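Local structure of acetyltransferase Atu2258 (Agrobacterium tumefaciens str. C58, 2G3A) at residues 62-70 with 78-86; 125-135 with 144-152. The protein transfers an acetyl group from acetyl coenzyme A to acceptor substrates, preferring glucosamine 6-phosphate or dopamine, as a member of the GCN5-related N-acetyltransferase family. One frame throughout, in Å; residues are numbered along the deposited sequence.

Interaction 1 of 2, residues 62-70 with 78-86; sequences SVTGGLVGH and VQLLFVPEA
Val68 holds CG1 anti to its backbone nitrogen (chi1 178°) and Leu80 holds CG beside its own (chi1 -51°), and the two side chains lie side by side, pointing the same way, with Val68 CG2 3.9 Å from Leu80 CD1. They belong to an antiparallel hairpin with a classic beta bulge: Gln79 and Leu80 both face Val68, whose O accepts from Gln79 N at 2.7 Å and Leu80 N at 3.0 Å. On the other face of the sheet the Leu67 and Val78 side chains cross at about a right angle, Leu67 CG 3.8 Å from Val78 CG1, and Leu81, beside them, packs on helix 92-106. Phe82 turns its ring edge to the carbonyl O of Thr64, Phe82 CE2 lying 3.6 Å from Thr64 O. Glycine suits position 65, because a beta carbon there would collide with Phe82 O and Pro84. Beyond Phe82, the last paired residue, Pro84, which has no N-H to offer, lays CG 3.3 Å from Thr64 O. Leu81, Phe82 and Val83 probably bind coenzyme A, as in relatives. Backbone bonds thus fix the hairpin, while branched side chains pack on both faces: the strand leading to the cofactor site is held without charged pairs between the two segments.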
ATOM      1  N   SER A  62      20.572  10.655 -14.724  1.00 27.20           N
ATOM      2  CA  SER A  62      20.347   9.532 -13.801  1.00 26.51           C
ATOM      3  C   SER A  62      19.438   9.924 -12.638  1.00 25.97           C
ATOM      4  O   SER A  62      19.605  10.989 -12.058  1.00 23.32           O
ATOM      5  CB  SER A  62      21.669   8.997 -13.249  1.00 26.12           C
ATOM      6  OG  SER A  62      22.266   8.091 -14.159  1.00 29.61           O
ATOM      7  N   VAL A  63      18.493   9.042 -12.309  1.00 28.12           N
ATOM      8  CA  VAL A  63      17.621   9.197 -11.145  1.00 29.24           C
ATOM      9  C   VAL A  63      18.407   8.850  -9.881  1.00 30.50           C
ATOM     10  O   VAL A  63      18.937   7.737  -9.746  1.00 30.64           O
ATOM     11  CB  VAL A  63      16.360   8.290 -11.258  1.00 30.44           C
ATOM     12  CG1 VAL A  63      15.432   8.449 -10.039  1.00 27.28           C
ATOM     13  CG2 VAL A  63      15.608   8.576 -12.551  1.00 30.55           C
ATOM     14  N   THR A  64      18.488   9.817  -8.971  1.00 30.35           N
ATOM     15  CA  THR A  64      19.194   9.652  -7.695  1.00 30.23           C
ATOM     16  C   THR A  64      18.211   9.539  -6.514  1.00 28.14           C
ATOM     17  O   THR A  64      18.588   9.171  -5.397  1.00 28.32           O
ATOM     18  CB  THR A  64      20.147  10.838  -7.434  1.00 29.99           C
ATOM     19  OG1 THR A  64      19.397  12.059  -7.425  1.00 31.20           O
ATOM     20  CG2 THR A  64      21.243  10.921  -8.507  1.00 31.74           C
ATOM     21  N   GLY A  65      16.947   9.852  -6.766  1.00 26.30           N
ATOM     22  CA  GLY A  65      15.944   9.868  -5.703  1.00 25.21           C
ATOM     23  C   GLY A  65      14.634  10.428  -6.230  1.00 23.89           C
ATOM     24  O   GLY A  65      14.455  10.568  -7.447  1.00 22.14           O
ATOM     25  N   GLY A  66      13.725  10.757  -5.319  1.00 22.30           N
ATOM     26  CA  GLY A  66      12.446  11.343  -5.701  1.00 21.88           C
ATOM     27  C   GLY A  66      11.248  10.793  -4.957  1.00 22.36           C
ATOM     28  O   GLY A  66      11.380  10.249  -3.869  1.00 21.33           O
ATOM     29  N   LEU A  67      10.082  10.930  -5.585  1.00 21.58           N
ATOM     30  CA  LEU A  67       8.814  10.562  -5.006  1.00 23.09           C
ATOM     31  C   LEU A  67       8.034   9.731  -6.024  1.00 21.82           C
ATOM     32  O   LEU A  67       8.009  10.052  -7.227  1.00 21.33           O
ATOM     33  CB  LEU A  67       8.047  11.830  -4.578  1.00 22.81           C
ATOM     34  CG  LEU A  67       6.657  11.716  -3.954  1.00 22.10           C
ATOM     35  CD1 LEU A  67       6.362  12.932  -3.068  1.00 24.20           C
ATOM     36  CD2 LEU A  67       5.530  11.498  -4.999  1.00 22.12           C
ATOM     37  N   VAL A  68       7.437   8.648  -5.535  1.00 20.70           N
ATOM     38  CA  VAL A  68       6.557   7.791  -6.337  1.00 22.95           C
ATOM     39  C   VAL A  68       5.187   7.773  -5.682  1.00 24.72           C
ATOM     40  O   VAL A  68       5.061   7.483  -4.484  1.00 23.16           O
ATOM     41  CB  VAL A  68       7.114   6.348  -6.454  1.00 25.00           C
ATOM     42  CG1 VAL A  68       6.156   5.439  -7.267  1.00 27.39           C
ATOM     43  CG2 VAL A  68       8.494   6.357  -7.104  1.00 27.68           C
ATOM     44  N   GLY A  69       4.156   8.103  -6.447  1.00 24.23           N
ATOM     45  CA  GLY A  69       2.800   8.026  -5.917  1.00 25.12           C
ATOM     46  C   GLY A  69       1.746   8.003  -6.988  1.00 24.85           C
ATOM     47  O   GLY A  69       2.028   7.706  -8.144  1.00 21.26           O
ATOM     48  N   HIS A  70       0.514   8.307  -6.606  1.00 24.62           N
ATOM     49  CA  HIS A  70      -0.572   8.382  -7.586  1.00 25.65           C
ATOM     50  C   HIS A  70      -1.777   9.085  -6.991  1.00 25.27           C
ATOM     51  O   HIS A  70      -1.919   9.174  -5.775  1.00 25.26           O
ATOM     52  CB  HIS A  70      -0.984   6.988  -8.086  1.00 26.95           C
ATOM     53  CG  HIS A  70      -1.621   6.130  -7.036  1.00 26.37           C
ATOM     54  ND1 HIS A  70      -0.910   5.212  -6.295  1.00 28.22           N
ATOM     55  CD2 HIS A  70      -2.905   6.039  -6.617  1.00 26.64           C
ATOM     56  CE1 HIS A  70      -1.726   4.600  -5.456  1.00 32.63           C
ATOM     57  NE2 HIS A  70      -2.943   5.084  -5.632  1.00 29.87           N
ATOM     58  N   VAL A  78       1.215   9.066  -1.493  1.00 23.52           N
ATOM     59  CA  VAL A  78       2.660   9.056  -1.683  1.00 23.60           C
ATOM     60  C   VAL A  78       3.153   7.681  -1.246  1.00 25.94           C
ATOM     61  O   VAL A  78       3.040   7.316  -0.070  1.00 24.12           O
ATOM     62  CB  VAL A  78       3.368  10.186  -0.886  1.00 22.09           C
ATOM     63  CG1 VAL A  78       4.903  10.048  -0.963  1.00 23.18           C
ATOM     64  CG2 VAL A  78       2.915  11.565  -1.382  1.00 20.60           C
ATOM     65  N   GLN A  79       3.675   6.914  -2.204  1.00 23.37           N
ATOM     66  CA  GLN A  79       4.127   5.547  -1.942  1.00 26.05           C
ATOM     67  C   GLN A  79       5.598   5.456  -1.513  1.00 28.32           C
ATOM     68  O   GLN A  79       5.939   4.730  -0.561  1.00 29.09           O
ATOM     69  CB  GLN A  79       3.914   4.677  -3.192  1.00 26.61           C
ATOM     70  CG  GLN A  79       4.237   3.200  -2.983  1.00 33.73           C
ATOM     71  CD  GLN A  79       4.556   2.486  -4.291  1.00 45.38           C
ATOM     72  OE1 GLN A  79       4.175   2.941  -5.377  1.00 51.15           O
ATOM     73  NE2 GLN A  79       5.261   1.364  -4.193  1.00 42.47           N
ATOM     74  N   LEU A  80       6.473   6.171  -2.219  1.00 26.01           N
ATOM     75  CA  LEU A  80       7.895   6.136  -1.907  1.00 24.99           C
ATOM     76  C   LEU A  80       8.440   7.539  -1.955  1.00 24.59           C
ATOM     77  O   LEU A  80       8.035   8.322  -2.802  1.00 23.40           O
ATOM     78  CB  LEU A  80       8.678   5.290  -2.923  1.00 24.96           C
ATOM     79  CG  LEU A  80       8.255   3.862  -3.296  1.00 27.15           C
ATOM     80  CD1 LEU A  80       8.990   3.440  -4.564  1.00 23.76           C
ATOM     81  CD2 LEU A  80       8.549   2.882  -2.179  1.00 32.15           C
ATOM     82  N   LEU A  81       9.386   7.831  -1.067  1.00 23.05           N
ATOM     83  CA  LEU A  81      10.121   9.083  -1.105  1.00 23.30           C
ATOM     84  C   LEU A  81      11.523   8.814  -0.641  1.00 24.22           C
ATOM     85  O   LEU A  81      11.721   8.318   0.476  1.00 24.97           O
ATOM     86  CB  LEU A  81       9.464  10.128  -0.200  1.00 25.12           C
ATOM     87  CG  LEU A  81       9.837  11.605  -0.371  1.00 26.53           C
ATOM     88  CD1 LEU A  81       8.758  12.497   0.219  1.00 31.64           C
ATOM     89  CD2 LEU A  81      11.211  11.960   0.235  1.00 27.75           C
ATOM     90  N   PHE A  82      12.498   9.133  -1.498  1.00 22.12           N
ATOM     91  CA  PHE A  82      13.900   8.976  -1.152  1.00 21.59           C
ATOM     92  C   PHE A  82      14.718  10.222  -1.498  1.00 23.03           C
ATOM     93  O   PHE A  82      14.701  10.716  -2.632  1.00 23.74           O
ATOM     94  CB  PHE A  82      14.500   7.735  -1.836  1.00 23.69           C
ATOM     95  CG  PHE A  82      15.960   7.522  -1.523  1.00 24.50           C
ATOM     96  CD1 PHE A  82      16.346   6.887  -0.341  1.00 21.36           C
ATOM     97  CD2 PHE A  82      16.947   7.969  -2.394  1.00 26.82           C
ATOM     98  CE1 PHE A  82      17.675   6.700  -0.041  1.00 24.15           C
ATOM     99  CE2 PHE A  82      18.310   7.788  -2.093  1.00 25.06           C
ATOM    100  CZ  PHE A  82      18.668   7.152  -0.920  1.00 25.77           C
ATOM    101  N   VAL A  83      15.443  10.719  -0.507  1.00 23.47           N
ATOM    102  CA  VAL A  83      16.362  11.825  -0.712  1.00 24.36           C
ATOM    103  C   VAL A  83      17.793  11.292  -0.637  1.00 25.26           C
ATOM    104  O   VAL A  83      18.148  10.640   0.336  1.00 23.91           O
ATOM    105  CB  VAL A  83      16.113  12.958   0.324  1.00 26.77           C
ATOM    106  CG1 VAL A  83      17.153  14.053   0.185  1.00 27.20           C
ATOM    107  CG2 VAL A  83      14.702  13.536   0.155  1.00 31.95           C
ATOM    108  N   PRO A  84      18.616  11.547  -1.678  1.00 27.02           N
ATOM    109  CA  PRO A  84      20.017  11.101  -1.666  1.00 28.40           C
ATOM    110  C   PRO A  84      20.796  11.641  -0.462  1.00 29.51           C
ATOM    111  O   PRO A  84      20.550  12.757  -0.006  1.00 27.98           O
ATOM    112  CB  PRO A  84      20.582  11.675  -2.971  1.00 27.98           C
ATOM    113  CG  PRO A  84      19.401  11.917  -3.828  1.00 30.37           C
ATOM    114  CD  PRO A  84      18.284  12.276  -2.915  1.00 26.88           C
ATOM    115  N   GLU A  85      21.725  10.847   0.055  1.00 32.34           N
ATOM    116  CA  GLU A  85      22.467  11.221   1.259  1.00 34.98           C
ATOM    117  C   GLU A  85      23.042  12.646   1.202  1.00 34.52           C
ATOM    118  O   GLU A  85      22.934  13.404   2.175  1.00 33.78           O
ATOM    119  CB  GLU A  85      23.574  10.204   1.544  1.00 36.09           C
ATOM    120  CG  GLU A  85      24.015  10.170   3.008  1.00 37.16           C
ATOM    121  CD  GLU A  85      25.162   9.192   3.246  1.00 39.56           C
ATOM    122  OE1 GLU A  85      24.894   7.987   3.454  1.00 45.54           O
ATOM    123  OE2 GLU A  85      26.330   9.634   3.221  1.00 41.77           O
ATOM    124  N   ALA A  86      23.620  13.011   0.056  1.00 33.90           N
ATOM    125  CA  ALA A  86      24.261  14.321  -0.122  1.00 34.30           C
ATOM    126  C   ALA A  86      23.286  15.502  -0.039  1.00 35.28           C
ATOM    127  O   ALA A  86      23.702  16.643   0.203  1.00 35.40           O
ATOM    128  CB  ALA A  86      25.046  14.364  -1.436  1.00 35.12           C
TER

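Interaction 2 of 2, residues 125-135 with 144-152; sequences YERYGFTKIGS and SITWLEKRF
Ile133 and Gly134 share one opposite residue, Trp147, in a classic beta bulge of the antiparallel hairpin that closes the acetyltransferase fold. Ile133 N gives Trp147 O a nearly straight bond (2.7 Å, 176°), and Trp147 N returns one to Gly134 O at 2.9 Å. With chi1 at 57°, Ile133 places CG1 between its nitrogen and carbonyl carbon, 3.6 Å from Trp147 CB, while CG2 lies 3.5 Å from Glu149 CG. Gly134 O sits at the edge of the indole, whose ring also meets Trp147 of the second subunit. On the opposite face of the hairpin Leu148, a branched apolar residue, reaches back to the helix, its CD2 against the aliphatic part of Glu126 and of Lys132. That helix ends in a Schellman motif: Gly129, with the positive phi that glycine readily takes, turns the chain so that Phe130 N bonds to Tyr125 O. Phe130 then offers a ring face to Lys150 CB, 4.0 Å from the ring centroid. Farther along the same long lysine chain, CD meets Tyr128 CE2 at 3.6 Å, and NZ and the tyrosine hydroxyl both go to Glu101. Thr131 and Glu149 exchange two backbone bonds, and beside them a water donates to Lys132 O at 3.0 Å and to Glu149 OE2 at 3.3 Å.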
ATOM      1  N   TYR A 125       6.943  14.760   7.921  1.00 18.62           N
ATOM      2  CA  TYR A 125       5.568  14.809   7.404  1.00 22.50           C
ATOM      3  C   TYR A 125       4.697  15.657   8.289  1.00 21.94           C
ATOM      4  O   TYR A 125       3.878  16.431   7.799  1.00 21.92           O
ATOM      5  CB  TYR A 125       4.953  13.406   7.277  1.00 20.45           C
ATOM      6  CG  TYR A 125       5.714  12.475   6.374  1.00 25.07           C
ATOM      7  CD1 TYR A 125       6.577  12.971   5.395  1.00 26.35           C
ATOM      8  CD2 TYR A 125       5.570  11.077   6.498  1.00 24.73           C
ATOM      9  CE1 TYR A 125       7.298  12.117   4.585  1.00 24.67           C
ATOM     10  CE2 TYR A 125       6.275  10.199   5.653  1.00 24.30           C
ATOM     11  CZ  TYR A 125       7.139  10.732   4.712  1.00 27.97           C
ATOM     12  OH  TYR A 125       7.858   9.901   3.877  1.00 28.94           O
ATOM     13  N   GLU A 126       4.878  15.528   9.598  1.00 23.34           N
ATOM     14  CA  GLU A 126       4.090  16.331  10.534  1.00 25.65           C
ATOM     15  C   GLU A 126       4.388  17.838  10.427  1.00 27.01           C
ATOM     16  O   GLU A 126       3.465  18.671  10.446  1.00 24.37           O
ATOM     17  CB  GLU A 126       4.275  15.812  11.959  1.00 26.03           C
ATOM     18  CG  GLU A 126       3.551  14.469  12.191  1.00 27.01           C
ATOM     19  CD  GLU A 126       3.733  13.922  13.608  1.00 32.16           C
ATOM     20  OE1 GLU A 126       4.870  13.936  14.127  1.00 40.21           O
ATOM     21  OE2 GLU A 126       2.740  13.455  14.191  1.00 44.32           O
ATOM     22  N   ARG A 127       5.670  18.182  10.307  1.00 25.48           N
ATOM     23  CA  ARG A 127       6.077  19.579  10.120  1.00 28.78           C
ATOM     24  C   ARG A 127       5.471  20.170   8.840  1.00 25.64           C
ATOM     25  O   ARG A 127       4.994  21.317   8.841  1.00 22.92           O
ATOM     26  CB  ARG A 127       7.602  19.703  10.075  1.00 27.99           C
ATOM     27  CG  ARG A 127       8.318  19.717  11.418  1.00 36.68           C
ATOM     28  CD  ARG A 127       9.756  20.247  11.235  1.00 36.56           C
ATOM     29  NE  ARG A 127      10.559  19.334  10.410  1.00 46.28           N
ATOM     30  CZ  ARG A 127      11.466  18.484  10.888  1.00 51.35           C
ATOM     31  NH1 ARG A 127      11.724  18.443  12.193  1.00 56.11           N
ATOM     32  NH2 ARG A 127      12.132  17.687  10.059  1.00 44.29           N
ATOM     33  N   TYR A 128       5.513  19.374   7.764  1.00 25.16           N
ATOM     34  CA  TYR A 128       4.907  19.698   6.464  1.00 24.39           C
ATOM     35  C   TYR A 128       3.406  20.010   6.552  1.00 26.09           C
ATOM     36  O   TYR A 128       2.898  20.868   5.822  1.00 25.61           O
ATOM     37  CB  TYR A 128       5.209  18.598   5.412  1.00 23.99           C
ATOM     38  CG  TYR A 128       4.646  18.933   4.037  1.00 22.76           C
ATOM     39  CD1 TYR A 128       5.308  19.832   3.197  1.00 27.70           C
ATOM     40  CD2 TYR A 128       3.425  18.395   3.606  1.00 17.60           C
ATOM     41  CE1 TYR A 128       4.779  20.189   1.964  1.00 25.43           C
ATOM     42  CE2 TYR A 128       2.874  18.752   2.365  1.00 22.96           C
ATOM     43  CZ  TYR A 128       3.564  19.651   1.553  1.00 23.61           C
ATOM     44  OH  TYR A 128       3.064  20.013   0.322  1.00 28.37           O
ATOM     45  N   GLY A 129       2.697  19.349   7.466  1.00 24.43           N
ATOM     46  CA  GLY A 129       1.262  19.594   7.621  1.00 24.22           C
ATOM     47  C   GLY A 129       0.387  18.346   7.620  1.00 25.31           C
ATOM     48  O   GLY A 129      -0.837  18.460   7.714  1.00 24.52           O
ATOM     49  N   PHE A 130       0.988  17.162   7.496  1.00 24.05           N
ATOM     50  CA  PHE A 130       0.208  15.917   7.675  1.00 24.03           C
ATOM     51  C   PHE A 130      -0.154  15.699   9.128  1.00 24.22           C
ATOM     52  O   PHE A 130       0.564  16.133  10.024  1.00 22.40           O
ATOM     53  CB  PHE A 130       0.947  14.680   7.197  1.00 23.13           C
ATOM     54  CG  PHE A 130       1.076  14.571   5.704  1.00 21.14           C
ATOM     55  CD1 PHE A 130       0.211  13.748   4.972  1.00 25.05           C
ATOM     56  CD2 PHE A 130       2.093  15.231   5.039  1.00 25.14           C
ATOM     57  CE1 PHE A 130       0.346  13.620   3.588  1.00 25.04           C
ATOM     58  CE2 PHE A 130       2.247  15.091   3.658  1.00 23.01           C
ATOM     59  CZ  PHE A 130       1.363  14.288   2.934  1.00 23.67           C
ATOM     60  N   THR A 131      -1.274  15.012   9.340  1.00 23.88           N
ATOM     61  CA  THR A 131      -1.784  14.727  10.681  0.50 24.67           C
ATOM     62  C   THR A 131      -2.098  13.240  10.775  1.00 25.15           C
ATOM     63  O   THR A 131      -2.687  12.668   9.858  1.00 26.46           O
ATOM     64  CB  THR A 131      -3.052  15.536  10.988  0.50 25.77           C
ATOM     65  OG1 THR A 131      -4.042  15.255   9.994  0.50 30.18           O
ATOM     66  CG2 THR A 131      -2.755  17.024  10.996  0.50 22.70           C
ATOM     67  N   LYS A 132      -1.686  12.628  11.878  1.00 23.48           N
ATOM     68  CA  LYS A 132      -1.770  11.192  12.055  1.00 24.19           C
ATOM     69  C   LYS A 132      -3.211  10.739  12.050  1.00 23.85           C
ATOM     70  O   LYS A 132      -4.080  11.384  12.632  1.00 24.84           O
ATOM     71  CB  LYS A 132      -1.101  10.792  13.373  1.00 27.35           C
ATOM     72  CG  LYS A 132       0.358  11.214  13.449  1.00 31.15           C
ATOM     73  CD  LYS A 132       1.164  10.401  14.459  1.00 44.00           C
ATOM     74  CE  LYS A 132       1.321  11.130  15.783  1.00 45.04           C
ATOM     75  NZ  LYS A 132       2.599  10.735  16.452  1.00 52.92           N
ATOM     76  N   ILE A 133      -3.464   9.620  11.394  1.00 22.63           N
ATOM     77  CA  ILE A 133      -4.812   9.067  11.367  1.00 25.03           C
ATOM     78  C   ILE A 133      -4.882   7.718  12.073  1.00 23.36           C
ATOM     79  O   ILE A 133      -5.954   7.276  12.432  1.00 22.49           O
ATOM     80  CB  ILE A 133      -5.428   9.029   9.936  1.00 27.84           C
ATOM     81  CG1 ILE A 133      -4.552   8.245   8.962  1.00 28.40           C
ATOM     82  CG2 ILE A 133      -5.692  10.465   9.442  1.00 26.30           C
ATOM     83  CD1 ILE A 133      -4.985   8.347   7.478  1.00 29.88           C
ATOM     84  N   GLY A 134      -3.730   7.093  12.302  1.00 22.89           N
ATOM     85  CA  GLY A 134      -3.680   5.830  13.050  1.00 21.74           C
ATOM     86  C   GLY A 134      -2.284   5.241  13.006  1.00 22.72           C
ATOM     87  O   GLY A 134      -1.416   5.741  12.279  1.00 20.09           O
ATOM     88  N   SER A 135      -2.074   4.163  13.763  1.00 21.81           N
ATOM     89  CA  SER A 135      -0.761   3.526  13.822  1.00 23.24           C
ATOM     90  C   SER A 135      -0.904   2.090  14.290  1.00 23.21           C
ATOM     91  O   SER A 135      -1.947   1.698  14.811  1.00 26.41           O
ATOM     92  CB  SER A 135       0.187   4.310  14.750  1.00 24.58           C
ATOM     93  OG  SER A 135      -0.311   4.301  16.083  1.00 23.10           O
ATOM     94  N   SER A 144       7.064   1.445  14.644  1.00 23.13           N
ATOM     95  CA  SER A 144       5.636   1.397  14.374  0.50 24.10           C
ATOM     96  C   SER A 144       5.361   1.869  12.952  1.00 24.15           C
ATOM     97  O   SER A 144       6.194   2.561  12.341  1.00 27.68           O
ATOM     98  CB  SER A 144       4.872   2.273  15.376  0.50 23.79           C
ATOM     99  OG  SER A 144       5.212   3.637  15.213  0.50 26.62           O
ATOM    100  N   ILE A 145       4.205   1.488  12.413  1.00 24.67           N
ATOM    101  CA  ILE A 145       3.699   2.116  11.178  1.00 25.42           C
ATOM    102  C   ILE A 145       2.708   3.221  11.555  1.00 26.14           C
ATOM    103  O   ILE A 145       1.849   3.015  12.416  1.00 24.35           O
ATOM    104  CB  ILE A 145       3.034   1.112  10.201  1.00 25.96           C
ATOM    105  CG1 ILE A 145       3.980  -0.059   9.903  1.00 28.24           C
ATOM    106  CG2 ILE A 145       2.595   1.836   8.890  1.00 28.59           C
ATOM    107  CD1 ILE A 145       3.422  -1.145   8.964  1.00 26.78           C
ATOM    108  N   THR A 146       2.846   4.401  10.938  1.00 23.26           N
ATOM    109  CA  THR A 146       1.904   5.508  11.171  1.00 22.08           C
ATOM    110  C   THR A 146       1.343   5.940   9.829  1.00 23.67           C
ATOM    111  O   THR A 146       2.096   6.027   8.845  1.00 23.58           O
ATOM    112  CB  THR A 146       2.591   6.721  11.866  1.00 21.93           C
ATOM    113  OG1 THR A 146       3.251   6.271  13.047  1.00 26.81           O
ATOM    114  CG2 THR A 146       1.551   7.816  12.259  1.00 21.64           C
ATOM    115  N   TRP A 147       0.021   6.163   9.782  1.00 21.04           N
ATOM    116  CA  TRP A 147      -0.646   6.703   8.596  1.00 21.44           C
ATOM    117  C   TRP A 147      -1.013   8.124   8.909  1.00 21.20           C
ATOM    118  O   TRP A 147      -1.423   8.460  10.048  1.00 18.72           O
ATOM    119  CB  TRP A 147      -1.916   5.904   8.240  1.00 19.61           C
ATOM    120  CG  TRP A 147      -1.621   4.529   7.636  1.00 24.83           C
ATOM    121  CD1 TRP A 147      -1.537   4.209   6.299  1.00 26.28           C
ATOM    122  CD2 TRP A 147      -1.362   3.311   8.355  1.00 20.03           C
ATOM    123  NE1 TRP A 147      -1.235   2.867   6.157  1.00 24.00           N
ATOM    124  CE2 TRP A 147      -1.126   2.300   7.404  1.00 23.83           C
ATOM    125  CE3 TRP A 147      -1.302   2.982   9.721  1.00 20.20           C
ATOM    126  CZ2 TRP A 147      -0.834   0.979   7.779  1.00 22.88           C
ATOM    127  CZ3 TRP A 147      -1.012   1.680  10.086  1.00 22.90           C
ATOM    128  CH2 TRP A 147      -0.797   0.691   9.111  1.00 24.42           C
ATOM    129  N   LEU A 148      -0.867   8.979   7.903  1.00 19.87           N
ATOM    130  CA  LEU A 148      -1.168  10.393   8.072  1.00 17.08           C
ATOM    131  C   LEU A 148      -1.975  10.924   6.894  1.00 20.28           C
ATOM    132  O   LEU A 148      -1.861  10.404   5.784  1.00 20.27           O
ATOM    133  CB  LEU A 148       0.144  11.218   8.207  1.00 17.92           C
ATOM    134  CG  LEU A 148       1.079  10.838   9.354  1.00 19.12           C
ATOM    135  CD1 LEU A 148       2.169   9.906   8.860  1.00 28.24           C
ATOM    136  CD2 LEU A 148       1.716  12.083   9.998  1.00 22.07           C
ATOM    137  N   GLU A 149      -2.769  11.970   7.128  1.00 20.64           N
ATOM    138  CA  GLU A 149      -3.465  12.659   6.029  1.00 19.99           C
ATOM    139  C   GLU A 149      -3.151  14.169   5.998  1.00 22.72           C
ATOM    140  O   GLU A 149      -2.756  14.771   7.007  1.00 23.49           O
ATOM    141  CB  GLU A 149      -4.986  12.481   6.165  1.00 20.02           C
ATOM    142  CG  GLU A 149      -5.559  13.304   7.340  1.00 24.00           C
ATOM    143  CD  GLU A 149      -7.059  13.137   7.564  1.00 28.84           C
ATOM    144  OE1 GLU A 149      -7.727  12.479   6.741  1.00 32.33           O
ATOM    145  OE2 GLU A 149      -7.561  13.672   8.579  1.00 40.78           O
ATOM    146  N   LYS A 150      -3.389  14.774   4.840  1.00 22.19           N
ATOM    147  CA  LYS A 150      -3.351  16.226   4.683  1.00 22.14           C
ATOM    148  C   LYS A 150      -4.484  16.621   3.748  1.00 23.91           C
ATOM    149  O   LYS A 150      -4.478  16.303   2.554  1.00 27.16           O
ATOM    150  CB  LYS A 150      -1.996  16.717   4.148  1.00 19.31           C
ATOM    151  CG  LYS A 150      -1.850  18.259   4.131  1.00 22.85           C
ATOM    152  CD  LYS A 150      -0.369  18.623   3.875  1.00 23.22           C
ATOM    153  CE  LYS A 150      -0.104  20.110   4.009  1.00 24.43           C
ATOM    154  NZ  LYS A 150      -0.674  20.896   2.889  1.00 28.99           N
ATOM    155  N   ARG A 151      -5.463  17.310   4.308  1.00 25.32           N
ATOM    156  CA  ARG A 151      -6.618  17.730   3.540  1.00 29.12           C
ATOM    157  C   ARG A 151      -6.317  19.084   2.926  1.00 28.82           C
ATOM    158  O   ARG A 151      -5.754  19.959   3.586  1.00 27.15           O
ATOM    159  CB  ARG A 151      -7.864  17.773   4.431  1.00 29.45           C
ATOM    160  CG  ARG A 151      -8.025  16.536   5.298  1.00 32.72           C
ATOM    161  CD  ARG A 151      -9.329  16.524   6.086  1.00 34.14           C
ATOM    162  NE  ARG A 151     -10.433  16.053   5.253  1.00 50.03           N
ATOM    163  CZ  ARG A 151     -10.840  14.787   5.161  1.00 47.50           C
ATOM    164  NH1 ARG A 151     -10.265  13.811   5.871  1.00 49.39           N
ATOM    165  NH2 ARG A 151     -11.841  14.497   4.347  1.00 47.76           N
ATOM    166  N   PHE A 152      -6.669  19.243   1.653  1.00 27.54           N
ATOM    167  CA  PHE A 152      -6.455  20.503   0.945  1.00 27.38           C
ATOM    168  C   PHE A 152      -7.532  21.570   1.203  1.00 29.86           C
ATOM    169  O   PHE A 152      -8.699  21.248   1.437  1.00 33.84           O
ATOM    170  CB  PHE A 152      -6.300  20.246  -0.555  1.00 23.45           C
ATOM    171  CG  PHE A 152      -5.231  19.232  -0.890  1.00 20.57           C
ATOM    172  CD1 PHE A 152      -5.278  18.531  -2.096  1.00 19.87           C
ATOM    173  CD2 PHE A 152      -4.185  18.969   0.012  1.00 21.43           C
ATOM    174  CE1 PHE A 152      -4.281  17.599  -2.409  1.00 14.21           C
ATOM    175  CE2 PHE A 152      -3.187  18.047  -0.287  1.00 21.20           C
ATOM    176  CZ  PHE A 152      -3.246  17.350  -1.509  1.00 19.22           C
TER
HETATM  177  O   HOH W   1      -6.099  13.220  11.454  1.00 56.54           O

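Overall arrangement
Both interactions are antiparallel hairpins of one mixed sheet, each carrying a classic beta bulge, with centres about 18 Å apart. Strand 111-116 separates them, lying between strands 75-82 and 145-151. Interaction 1 is the more buried, with no exposed residue among those that touch, and its side-chain contacts are mostly apolar. Interaction 2 includes the sheet's outermost strand 131-136 within the chain, so lysine, glutamate, threonine and a bridging water join its apolar contacts. The side chains of Leu81 in the first and Tyr125 in the second come within about 4 Å of each other, and both residues probably belong to the coenzyme A site. Each hairpin also touches the second subunit, interaction 2 through a tryptophan pair.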